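Local coordinates for NMB1025 protein (Neisseria meningitidis serogroup B, PDB 3KJJ), which is of unknown function but belongs to the YjgF/RutC family of small trimeric proteins, some of which hydrolyse reactive enamine or imine metabolites, at residues B[63-75]-B[88-100]. Numbering follows the deposited sequence.
Sequences SDKAHVLDAVIYL and WDAWVAAGRTPAR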
# COMPACT_ATOMS: atom_id res chain seq x y z
N SER B 63 13.24 5.75 -13.69
CA SER B 63 13.60 4.82 -12.64
C SER B 63 13.90 3.47 -13.28
O SER B 63 13.96 3.34 -14.51
CB SER B 63 12.44 4.67 -11.64
OG SER B 63 12.85 4.00 -10.45
N ASP B 64 14.11 2.47 -12.43
CA ASP B 64 14.25 1.09 -12.87
C ASP B 64 14.04 0.18 -11.66
O ASP B 64 13.81 0.66 -10.54
CB ASP B 64 15.61 0.84 -13.53
CG ASP B 64 16.76 1.26 -12.64
OD1 ASP B 64 16.78 0.85 -11.47
OD2 ASP B 64 17.65 2.00 -13.13
N LYS B 65 14.13 -1.12 -11.89
CA LYS B 65 13.84 -2.12 -10.86
C LYS B 65 14.82 -2.06 -9.68
O LYS B 65 14.46 -2.37 -8.55
CB LYS B 65 13.74 -3.54 -11.48
CG LYS B 65 15.06 -4.17 -11.91
CD LYS B 65 14.87 -5.16 -13.05
CE LYS B 65 16.17 -5.93 -13.31
NZ LYS B 65 15.95 -7.16 -14.13
N ALA B 66 16.05 -1.62 -9.96
CA ALA B 66 17.07 -1.45 -8.93
C ALA B 66 16.79 -0.21 -8.08
O ALA B 66 17.57 0.13 -7.20
CB ALA B 66 18.45 -1.36 -9.58
N HIS B 67 15.68 0.46 -8.36
CA HIS B 67 15.27 1.63 -7.59
C HIS B 67 13.83 1.54 -7.13
O HIS B 67 13.19 2.56 -6.88
CB HIS B 67 15.51 2.92 -8.39
CG HIS B 67 16.96 3.22 -8.60
ND1 HIS B 67 17.71 2.62 -9.59
CD2 HIS B 67 17.81 4.04 -7.93
CE1 HIS B 67 18.95 3.05 -9.52
NE2 HIS B 67 19.04 3.91 -8.53
N VAL B 68 13.33 0.30 -7.01
CA VAL B 68 12.04 0.01 -6.39
C VAL B 68 12.14 0.02 -4.87
O VAL B 68 13.01 -0.64 -4.28
CB VAL B 68 11.50 -1.37 -6.85
CG1 VAL B 68 10.27 -1.77 -6.02
CG2 VAL B 68 11.18 -1.33 -8.31
N LEU B 69 11.24 0.75 -4.24
CA LEU B 69 11.21 0.85 -2.80
C LEU B 69 10.39 -0.28 -2.19
O LEU B 69 10.82 -0.92 -1.23
CB LEU B 69 10.65 2.20 -2.38
CG LEU B 69 11.53 3.41 -2.71
CD1 LEU B 69 10.87 4.69 -2.23
CD2 LEU B 69 12.95 3.27 -2.12
N ASP B 70 9.22 -0.54 -2.77
CA ASP B 70 8.23 -1.40 -2.16
C ASP B 70 7.42 -2.08 -3.26
O ASP B 70 7.13 -1.49 -4.30
CB ASP B 70 7.34 -0.56 -1.23
CG ASP B 70 6.29 -1.38 -0.48
OD1 ASP B 70 6.64 -2.05 0.51
OD2 ASP B 70 5.10 -1.30 -0.86
N ALA B 71 7.06 -3.34 -3.01
CA ALA B 71 6.24 -4.10 -3.93
C ALA B 71 5.21 -4.88 -3.13
O ALA B 71 5.56 -5.56 -2.17
CB ALA B 71 7.11 -5.05 -4.74
N VAL B 72 3.95 -4.76 -3.51
CA VAL B 72 2.90 -5.61 -2.95
C VAL B 72 2.45 -6.51 -4.08
O VAL B 72 2.14 -6.04 -5.19
CB VAL B 72 1.72 -4.81 -2.39
CG1 VAL B 72 0.72 -5.75 -1.69
CG2 VAL B 72 2.20 -3.75 -1.42
N ILE B 73 2.44 -7.81 -3.80
CA ILE B 73 2.10 -8.82 -4.77
C ILE B 73 0.82 -9.46 -4.29
O ILE B 73 0.75 -9.98 -3.18
CB ILE B 73 3.20 -9.89 -4.90
CG1 ILE B 73 4.53 -9.24 -5.34
CG2 ILE B 73 2.78 -10.99 -5.90
CD1 ILE B 73 5.75 -10.13 -5.07
N TYR B 74 -0.20 -9.37 -5.14
CA TYR B 74 -1.48 -9.96 -4.86
C TYR B 74 -1.55 -11.20 -5.74
O TYR B 74 -1.35 -11.12 -6.94
CB TYR B 74 -2.59 -8.96 -5.21
CG TYR B 74 -2.57 -7.68 -4.40
CD1 TYR B 74 -3.03 -7.64 -3.08
CD2 TYR B 74 -2.13 -6.48 -4.97
CE1 TYR B 74 -3.02 -6.46 -2.35
CE2 TYR B 74 -2.11 -5.31 -4.25
CZ TYR B 74 -2.56 -5.30 -2.94
OH TYR B 74 -2.55 -4.13 -2.22
N LEU B 75 -1.79 -12.36 -5.13
CA LEU B 75 -2.06 -13.57 -5.90
C LEU B 75 -3.51 -13.96 -5.69
O LEU B 75 -4.03 -13.83 -4.59
CB LEU B 75 -1.15 -14.72 -5.46
CG LEU B 75 0.35 -14.59 -5.71
CD1 LEU B 75 1.08 -15.69 -4.93
CD2 LEU B 75 0.68 -14.67 -7.20
N TRP B 88 10.07 -13.75 -9.87
CA TRP B 88 10.45 -12.59 -9.08
C TRP B 88 11.92 -12.63 -8.66
O TRP B 88 12.64 -11.66 -8.89
CB TRP B 88 9.55 -12.48 -7.84
CG TRP B 88 9.96 -11.44 -6.84
CD1 TRP B 88 10.77 -11.62 -5.77
CD2 TRP B 88 9.55 -10.07 -6.82
NE1 TRP B 88 10.90 -10.44 -5.07
CE2 TRP B 88 10.17 -9.47 -5.70
CE3 TRP B 88 8.75 -9.28 -7.65
CZ2 TRP B 88 9.99 -8.12 -5.37
CZ3 TRP B 88 8.57 -7.93 -7.33
CH2 TRP B 88 9.20 -7.37 -6.20
N ASP B 89 12.34 -13.75 -8.08
CA ASP B 89 13.72 -13.94 -7.61
C ASP B 89 14.78 -13.73 -8.68
O ASP B 89 15.86 -13.21 -8.39
CB ASP B 89 13.91 -15.32 -6.97
CG ASP B 89 13.19 -15.46 -5.65
OD1 ASP B 89 12.65 -14.45 -5.16
OD2 ASP B 89 13.18 -16.58 -5.10
N ALA B 90 14.47 -14.17 -9.90
CA ALA B 90 15.35 -14.00 -11.07
C ALA B 90 15.36 -12.56 -11.60
O ALA B 90 16.35 -12.12 -12.19
CB ALA B 90 14.96 -14.97 -12.17
N TRP B 91 14.26 -11.85 -11.39
CA TRP B 91 14.06 -10.51 -11.94
C TRP B 91 14.65 -9.42 -11.06
O TRP B 91 15.28 -8.51 -11.57
CB TRP B 91 12.58 -10.25 -12.21
CG TRP B 91 12.20 -8.82 -12.61
CD1 TRP B 91 12.19 -8.30 -13.87
CD2 TRP B 91 11.73 -7.78 -11.73
NE1 TRP B 91 11.76 -6.99 -13.83
CE2 TRP B 91 11.46 -6.65 -12.54
CE3 TRP B 91 11.50 -7.70 -10.35
CZ2 TRP B 91 10.99 -5.45 -12.00
CZ3 TRP B 91 11.03 -6.52 -9.82
CH2 TRP B 91 10.78 -5.40 -10.65
N VAL B 92 14.46 -9.52 -9.73
CA VAL B 92 14.93 -8.44 -8.83
C VAL B 92 16.42 -8.12 -8.95
O VAL B 92 17.24 -8.97 -9.31
CB VAL B 92 14.57 -8.67 -7.33
CG1 VAL B 92 13.09 -8.49 -7.11
CG2 VAL B 92 15.04 -10.04 -6.85
N ALA B 93 16.77 -6.86 -8.67
CA ALA B 93 18.16 -6.45 -8.71
C ALA B 93 18.82 -6.91 -7.42
O ALA B 93 18.44 -6.49 -6.33
CB ALA B 93 18.26 -4.93 -8.86
N ALA B 94 19.79 -7.82 -7.55
CA ALA B 94 20.47 -8.41 -6.40
C ALA B 94 21.17 -7.33 -5.57
O ALA B 94 21.78 -6.42 -6.13
CB ALA B 94 21.47 -9.48 -6.88
N GLY B 95 21.05 -7.43 -4.24
CA GLY B 95 21.62 -6.43 -3.30
C GLY B 95 20.74 -5.19 -3.16
O GLY B 95 20.97 -4.32 -2.30
N ARG B 96 19.74 -5.10 -4.02
CA ARG B 96 18.85 -3.94 -4.09
C ARG B 96 17.40 -4.40 -4.18
O ARG B 96 16.61 -3.86 -4.94
CB ARG B 96 19.22 -3.06 -5.28
CG ARG B 96 20.69 -2.67 -5.32
CD ARG B 96 20.94 -1.61 -6.37
NE ARG B 96 20.07 -0.45 -6.20
CZ ARG B 96 20.45 0.72 -5.69
NH1 ARG B 96 21.71 0.89 -5.29
NH2 ARG B 96 19.57 1.72 -5.60
N THR B 97 17.07 -5.42 -3.40
CA THR B 97 15.73 -6.00 -3.42
C THR B 97 14.79 -5.14 -2.55
O THR B 97 15.19 -4.63 -1.50
CB THR B 97 15.76 -7.46 -2.96
OG1 THR B 97 16.24 -7.53 -1.61
CG2 THR B 97 16.69 -8.29 -3.85
N PRO B 98 13.54 -4.95 -3.01
CA PRO B 98 12.64 -4.02 -2.33
C PRO B 98 11.93 -4.59 -1.09
O PRO B 98 11.91 -5.81 -0.89
CB PRO B 98 11.60 -3.70 -3.41
CG PRO B 98 11.52 -4.96 -4.20
CD PRO B 98 12.93 -5.50 -4.24
N ALA B 99 11.37 -3.70 -0.27
CA ALA B 99 10.38 -4.11 0.74
C ALA B 99 9.26 -4.81 -0.03
O ALA B 99 8.87 -4.37 -1.11
CB ALA B 99 9.83 -2.91 1.48
N ARG B 100 8.79 -5.93 0.51
CA ARG B 100 7.82 -6.74 -0.23
C ARG B 100 6.78 -7.31 0.72
O ARG B 100 7.07 -7.61 1.87
CB ARG B 100 8.54 -7.89 -0.96
CG ARG B 100 7.76 -8.47 -2.11
CD ARG B 100 8.42 -9.71 -2.70
NE ARG B 100 7.98 -10.93 -2.03
CZ ARG B 100 7.90 -12.13 -2.60
NH1 ARG B 100 8.22 -12.31 -3.89
NH2 ARG B 100 7.48 -13.15 -1.88
O HOH W 1 15.16 -4.73 -7.34
O HOH W 2 15.56 -1.16 -5.26
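Strands 68-75 and 99-104 are the parallel pair of a beta-alpha-beta unit, and helix 81-91 makes the crossover between them. The strands pair where Ala99 N donates to Leu69 O and Ala71 N donates to Ala99 O (2.8 Å). On the sheet face that carries Ala71 and Arg100, Ala71 CB meets Trp88 CH2 at 3.4 Å, while Ile73 CD1 sits over one face of the Trp88 indole and also touches Arg100, whose NH1 is hydrogen-bonded to Asn85 OD1. With CG anti to the backbone N (chi1 172°), Trp88 swings its ring in from the helix; its NE1 donates to Arg19 O of a second subunit. Val68 CG1 packs on Pro98 CB at 3.5 Å.

Just before the strand, Lys65 runs its chain across one face of Trp91, CD 3.6 Å above the plane, and NZ reaches Trp91 O at 3.0 Å, on a lone pair. The ammonium thus pairs a cation-pi contact with a hydrogen bond at the helix end. Arg96, bent at chi3 (54°), grips Ala66 O side-on, with NE at 2.8 Å and NH2 also donating; NH2 lies over a face of His67. One water joins Lys65 O, Ala93 N and Arg96 O, linking the two turns. The whole is a right-handed beta-alpha-beta crossover, as in the YjgF-like fold.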